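Local coordinates for mandelate racemase / muconate lactonizing enzyme (Burkholderia pseudomallei, PDB 2POD), which is of unknown function but belongs to the enolase superfamily, binds a sodium ion at its metal site and may act as a lyase, at residues B[43-48]-B[395-400]; B[179-184]-B[222-227]. All blocks are in the same frame, centred on the assembly; numbering follows the deposited sequence.

Interaction 1: B[43-48]-B[395-400]; sequences AEAYIH and AVRNTS
The CD2 edge of the His48 ring overlaps the Arg397 guanidinium, the two planes tilted 36° to each other. Over one face of the ring sits Arg397 CG, 3.8 Å from the ring centroid and close to the ring normal. This is a CH-pi contact, displaced toward the rim on the NE2 and CD2 side. At the ring edge, near its plane, comes the methyl of Thr399, with CG2 3.3 Å from His48 ND1. A methyl offers ND1 no hydrogen bond, and this buried nitrogen has no polar partner in the model. His48 NE2, by contrast, is hydrogen-bonded to Thr10 OG1.

The guanidinium has His48 CD2 over the centre of one face, 3.9 Å from Arg397 CZ. Arg397 reaches this place because its chain bends at chi2 (123°) and chi3 (89°), which turns the head toward the helix, beside Ala45 and His48. NH1 then ends 3.8 Å from Ala45 CA. Glu44 OE2 lies at the guanidinium edge, but its 4.2 Å distance to Arg397 NE is too long for a salt bridge. The opposite charges probably still attract weakly. The salt-bridge partner of Glu44 OE2 is Arg12. Glu44 extends toward the strand, and its OE1 is hydrogen-bonded to Thr10 OG1. A water donates to Glu44 OE1 at 2.6 Å and, more weakly, to Ala395 O at 2.7 Å, so it bridges helix and strand.

In the N-terminal domain, helix 40-55 packs on the antiparallel sheet. Its 43-48 segment runs nearly parallel to strand 394-400, the outermost strand on one side of that sheet within the chain. That strand pairs with strand 5-13, which supplies Thr10 and Arg12. The helix also packs on strand 19-26 and helix 81-101, and Ala45 meets Ala45 of the second subunit.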
loop_
_atom_site.group_PDB
_atom_site.type_symbol
_atom_site.label_atom_id
_atom_site.label_comp_id
_atom_site.label_asym_id
_atom_site.label_seq_id
_atom_site.Cartn_x
_atom_site.Cartn_y
_atom_site.Cartn_z
ATOM N N ALA B 43 37.722 17.260 0.145
ATOM C CA ALA B 43 36.954 18.282 -0.566
ATOM C C ALA B 43 37.832 19.220 -1.401
ATOM O O ALA B 43 37.497 19.512 -2.556
ATOM C CB ALA B 43 36.069 19.064 0.400
ATOM N N GLU B 44 38.955 19.665 -0.833
ATOM C CA GLU B 44 39.933 20.482 -1.562
ATOM C C GLU B 44 40.502 19.742 -2.773
ATOM O O GLU B 44 40.569 20.293 -3.874
ATOM C CB GLU B 44 41.068 20.954 -0.633
ATOM C CG GLU B 44 42.269 21.564 -1.356
ATOM C CD GLU B 44 43.374 22.009 -0.420
ATOM O OE1 GLU B 44 43.480 23.232 -0.163
ATOM O OE2 GLU B 44 44.141 21.140 0.048
ATOM N N ALA B 45 40.890 18.488 -2.566
ATOM C CA ALA B 45 41.477 17.688 -3.631
ATOM C C ALA B 45 40.500 17.470 -4.780
ATOM O O ALA B 45 40.904 17.502 -5.941
ATOM C CB ALA B 45 41.988 16.367 -3.095
ATOM N N TYR B 46 39.221 17.274 -4.444
ATOM C CA TYR B 46 38.142 17.182 -5.431
ATOM C C TYR B 46 37.981 18.469 -6.253
ATOM O O TYR B 46 37.839 18.410 -7.478
ATOM C CB TYR B 46 36.804 16.820 -4.759
ATOM C CG TYR B 46 35.603 17.172 -5.615
ATOM C CD1 TYR B 46 34.835 18.312 -5.345
ATOM C CD2 TYR B 46 35.266 16.394 -6.728
ATOM C CE1 TYR B 46 33.763 18.650 -6.148
ATOM C CE2 TYR B 46 34.191 16.726 -7.530
ATOM C CZ TYR B 46 33.443 17.847 -7.235
ATOM O OH TYR B 46 32.382 18.175 -8.039
ATOM N N ILE B 47 37.967 19.616 -5.573
ATOM C CA ILE B 47 37.828 20.912 -6.245
ATOM C C ILE B 47 38.893 21.115 -7.324
ATOM O O ILE B 47 38.560 21.429 -8.465
ATOM C CB ILE B 47 37.797 22.082 -5.253
ATOM C CG1 ILE B 47 36.452 22.102 -4.516
ATOM C CG2 ILE B 47 38.045 23.433 -5.969
ATOM C CD1 ILE B 47 36.403 23.080 -3.342
ATOM N N HIS B 48 40.152 20.867 -6.974
ATOM C CA HIS B 48 41.266 21.071 -7.891
ATOM C C HIS B 48 41.397 19.959 -8.939
ATOM O O HIS B 48 41.888 20.205 -10.047
ATOM C CB HIS B 48 42.581 21.288 -7.119
ATOM C CG HIS B 48 42.557 22.485 -6.217
ATOM N ND1 HIS B 48 42.506 23.776 -6.695
ATOM C CD2 HIS B 48 42.571 22.588 -4.866
ATOM C CE1 HIS B 48 42.490 24.622 -5.681
ATOM N NE2 HIS B 48 42.528 23.927 -4.558
ATOM N N ALA B 395 47.274 26.666 4.631
ATOM C CA ALA B 395 47.727 25.963 3.441
ATOM C C ALA B 395 46.845 26.339 2.250
ATOM O O ALA B 395 45.652 26.023 2.220
ATOM C CB ALA B 395 47.723 24.460 3.676
ATOM N N VAL B 396 47.433 27.033 1.283
ATOM C CA VAL B 396 46.699 27.473 0.104
ATOM C C VAL B 396 46.950 26.572 -1.097
ATOM O O VAL B 396 48.006 25.951 -1.214
ATOM C CB VAL B 396 46.983 28.957 -0.268
ATOM C CG1 VAL B 396 46.478 29.885 0.818
ATOM C CG2 VAL B 396 48.472 29.192 -0.548
ATOM N N ARG B 397 45.960 26.497 -1.976
ATOM C CA ARG B 397 46.114 25.858 -3.273
ATOM C C ARG B 397 45.297 26.648 -4.293
ATOM O O ARG B 397 44.277 27.248 -3.953
ATOM C CB ARG B 397 45.677 24.388 -3.201
ATOM C CG ARG B 397 46.101 23.529 -4.396
ATOM C CD ARG B 397 46.927 22.319 -3.971
ATOM N NE ARG B 397 46.106 21.150 -3.662
ATOM C CZ ARG B 397 45.682 20.256 -4.556
ATOM N NH1 ARG B 397 44.946 19.229 -4.156
ATOM N NH2 ARG B 397 45.982 20.382 -5.843
ATOM N N ASN B 398 45.770 26.657 -5.535
ATOM C CA ASN B 398 45.293 27.574 -6.561
ATOM C C ASN B 398 45.116 26.834 -7.881
ATOM O O ASN B 398 45.904 25.953 -8.223
ATOM C CB ASN B 398 46.298 28.724 -6.734
ATOM C CG ASN B 398 45.756 29.865 -7.584
ATOM O OD1 ASN B 398 45.699 29.773 -8.814
ATOM N ND2 ASN B 398 45.372 30.955 -6.930
ATOM N N THR B 399 44.078 27.203 -8.618
ATOM C CA THR B 399 43.893 26.745 -9.989
ATOM C C THR B 399 43.337 27.897 -10.826
ATOM O O THR B 399 42.523 28.681 -10.336
ATOM C CB THR B 399 42.956 25.516 -10.036
ATOM O OG1 THR B 399 42.610 25.202 -11.394
ATOM C CG2 THR B 399 41.693 25.776 -9.225
ATOM N N SER B 400 43.793 28.008 -12.074
ATOM C CA SER B 400 43.494 29.180 -12.910
ATOM C C SER B 400 43.464 28.904 -14.420
ATOM O O SER B 400 43.576 27.751 -14.854
ATOM C CB SER B 400 44.433 30.354 -12.581
ATOM O OG SER B 400 45.772 29.924 -12.397
HETATM O O HOH W 1 45.832 23.654 0.930
#

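Interaction 2: B[179-184]-B[222-227]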
loop_
_atom_site.group_PDB
_atom_site.type_symbol
_atom_site.label_atom_id
_atom_site.label_comp_id
_atom_site.label_asym_id
_atom_site.label_seq_id
_atom_site.Cartn_x
_atom_site.Cartn_y
_atom_site.Cartn_z
ATOM N N PRO B 179 23.236 14.112 25.408
ATOM C CA PRO B 179 23.770 13.309 26.518
ATOM C C PRO B 179 23.756 11.771 26.354
ATOM O O PRO B 179 24.278 11.069 27.222
ATOM C CB PRO B 179 22.885 13.720 27.693
ATOM C CG PRO B 179 21.591 14.082 27.073
ATOM C CD PRO B 179 21.896 14.648 25.722
ATOM N N PHE B 180 23.172 11.256 25.271
ATOM C CA PHE B 180 23.096 9.804 25.045
ATOM C C PHE B 180 24.307 9.280 24.276
ATOM O O PHE B 180 24.538 8.074 24.218
ATOM C CB PHE B 180 21.798 9.420 24.320
ATOM C CG PHE B 180 20.545 9.825 25.054
ATOM C CD1 PHE B 180 19.934 11.043 24.789
ATOM C CD2 PHE B 180 19.988 8.990 26.011
ATOM C CE1 PHE B 180 18.788 11.422 25.459
ATOM C CE2 PHE B 180 18.846 9.363 26.700
ATOM C CZ PHE B 180 18.241 10.578 26.421
ATOM N N ASP B 181 25.079 10.205 23.710
ATOM C CA ASP B 181 26.313 9.912 22.970
ATOM C C ASP B 181 27.348 8.928 23.554
ATOM O O ASP B 181 27.812 8.049 22.818
ATOM C CB ASP B 181 26.992 11.209 22.523
ATOM C CG ASP B 181 26.243 11.907 21.405
ATOM O OD1 ASP B 181 24.995 11.805 21.351
ATOM O OD2 ASP B 181 26.913 12.557 20.574
ATOM N N PRO B 182 27.720 9.057 24.858
ATOM C CA PRO B 182 28.809 8.180 25.316
ATOM C C PRO B 182 28.400 6.720 25.519
ATOM O O PRO B 182 29.266 5.844 25.622
ATOM C CB PRO B 182 29.229 8.796 26.662
ATOM C CG PRO B 182 28.482 10.089 26.783
ATOM C CD PRO B 182 27.259 9.929 25.956
ATOM N N TYR B 183 27.094 6.464 25.570
ATOM C CA TYR B 183 26.584 5.116 25.802
ATOM C C TYR B 183 26.471 4.279 24.527
ATOM O O TYR B 183 26.353 3.056 24.592
ATOM C CB TYR B 183 25.282 5.163 26.604
ATOM C CG TYR B 183 25.441 5.953 27.888
ATOM C CD1 TYR B 183 24.870 7.214 28.028
ATOM C CD2 TYR B 183 26.204 5.452 28.946
ATOM C CE1 TYR B 183 25.035 7.952 29.198
ATOM C CE2 TYR B 183 26.380 6.179 30.115
ATOM C CZ TYR B 183 25.791 7.429 30.236
ATOM O OH TYR B 183 25.959 8.152 31.398
ATOM N N ALA B 184 26.556 4.943 23.378
ATOM C CA ALA B 184 26.497 4.288 22.070
ATOM C C ALA B 184 27.694 3.388 21.756
ATOM O O ALA B 184 27.516 2.281 21.243
ATOM C CB ALA B 184 26.317 5.320 20.978
ATOM N N HIS B 222 23.152 12.161 16.962
ATOM C CA HIS B 222 24.316 11.963 16.077
ATOM C C HIS B 222 24.334 10.699 15.227
ATOM O O HIS B 222 25.415 10.236 14.851
ATOM C CB HIS B 222 25.639 12.133 16.835
ATOM C CG HIS B 222 25.992 13.557 17.130
ATOM N ND1 HIS B 222 26.142 14.035 18.413
ATOM C CD2 HIS B 222 26.233 14.607 16.308
ATOM C CE1 HIS B 222 26.468 15.314 18.371
ATOM N NE2 HIS B 222 26.517 15.689 17.105
ATOM N N SER B 223 23.150 10.158 14.920
ATOM C CA SER B 223 22.989 8.919 14.122
ATOM C C SER B 223 23.593 7.664 14.770
ATOM O O SER B 223 23.975 6.722 14.079
ATOM C CB SER B 223 23.519 9.096 12.683
ATOM O OG SER B 223 22.972 10.240 12.053
ATOM N N LEU B 224 23.671 7.655 16.098
ATOM C CA LEU B 224 24.516 6.695 16.820
ATOM C C LEU B 224 23.755 5.428 17.208
ATOM O O LEU B 224 24.352 4.412 17.552
ATOM C CB LEU B 224 25.139 7.344 18.064
ATOM C CG LEU B 224 26.269 8.361 17.866
ATOM C CD1 LEU B 224 26.629 9.040 19.182
ATOM C CD2 LEU B 224 27.501 7.711 17.243
ATOM N N TRP B 225 22.432 5.489 17.138
ATOM C CA TRP B 225 21.601 4.428 17.675
ATOM C C TRP B 225 20.914 3.622 16.588
ATOM O O TRP B 225 20.515 4.157 15.561
ATOM C CB TRP B 225 20.592 5.013 18.656
ATOM C CG TRP B 225 21.265 5.592 19.873
ATOM C CD1 TRP B 225 21.502 6.913 20.134
ATOM C CD2 TRP B 225 21.811 4.859 20.976
ATOM N NE1 TRP B 225 22.143 7.046 21.340
ATOM C CE2 TRP B 225 22.349 5.801 21.877
ATOM C CE3 TRP B 225 21.886 3.494 21.296
ATOM C CZ2 TRP B 225 22.962 5.425 23.082
ATOM C CZ3 TRP B 225 22.497 3.117 22.488
ATOM C CH2 TRP B 225 23.025 4.083 23.370
ATOM N N ASN B 226 20.796 2.323 16.817
ATOM C CA ASN B 226 19.957 1.488 15.980
ATOM C C ASN B 226 18.582 1.351 16.600
ATOM O O ASN B 226 18.307 2.001 17.613
ATOM C CB ASN B 226 20.621 0.139 15.726
ATOM C CG ASN B 226 21.773 0.249 14.762
ATOM O OD1 ASN B 226 21.590 0.208 13.539
ATOM N ND2 ASN B 226 22.976 0.401 15.304
ATOM N N LEU B 227 17.718 0.534 15.998
ATOM C CA LEU B 227 16.287 0.679 16.222
ATOM C C LEU B 227 15.748 0.410 17.638
ATOM O O LEU B 227 15.146 1.316 18.215
ATOM C CB LEU B 227 15.448 0.026 15.122
ATOM C CG LEU B 227 13.951 0.320 15.174
ATOM C CD1 LEU B 227 13.603 1.687 14.594
ATOM C CD2 LEU B 227 13.197 -0.780 14.467
HETATM O O HOH W 2 23.238 9.634 20.864
#
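Two loops at the C-terminal ends of neighbouring parallel barrel strands meet here, beside the metal site of the C-terminal domain. One follows strand 174-177, the other strand 216-220. In a His-carboxylate hydrogen bond, His222 ND1 donates to Asp181 OD2 at 2.7 Å, with a bent N-H...O angle of 144°. Asp181 CG, anti to the carbonyl carbon (chi1 -72°), brings OD2 to the histidine. The oxygen uses its syn lone pair and is tilted out of the ring plane. Carboxylate and ring planes are 73° apart. This bond should limit rotation of the imidazole, whose ring also meets Trp178 edge-to-face.

A water lies 2.8 Å from Asp181 OD1 and weakly accepts from Trp225 NE1, so it probably bridges the two. Leu224 CD1 packs against the carboxylate, 3.6 Å from Asp181 CG, and Leu224 CB touches Ala184 CB at 3.7 Å.

The Trp225 indole supplies the broad apolar surface. Ala184 CA lies over its six-membered ring, 4.1 Å from the centroid, in a CH-pi contact. Phe180 O comes to the indole edge, 3.3 Å from Trp225 CZ2. Both Trp225 and Phe180 also touch Ile233 of helix 227-237.

The His222 side chain is about 5 Å from the bound sodium ion, and its backbone N is hydrogen-bonded to OE2 of Glu220, a metal ligand. Active-site loops at this end of the barrel are typical of the enolase superfamily.

Interaction 1 and interaction 2 lie in different domains. Their centres are 35 Å apart, and their nearest atoms about 19 Å. They share no helix, strand or sheet. Interaction 1 joins helix 40-55 to strand 394-400, so the end of the chain returns to the N-terminal domain. Interaction 2 joins two successive loops of the C-terminal barrel, beside the metal site. Along the chain it is nested within the loop closed by interaction 1, which takes in the whole barrel. The N-terminal domain is thus built from both ends of the chain. One contact belongs to that closure, the other to the metal-binding end of the barrel.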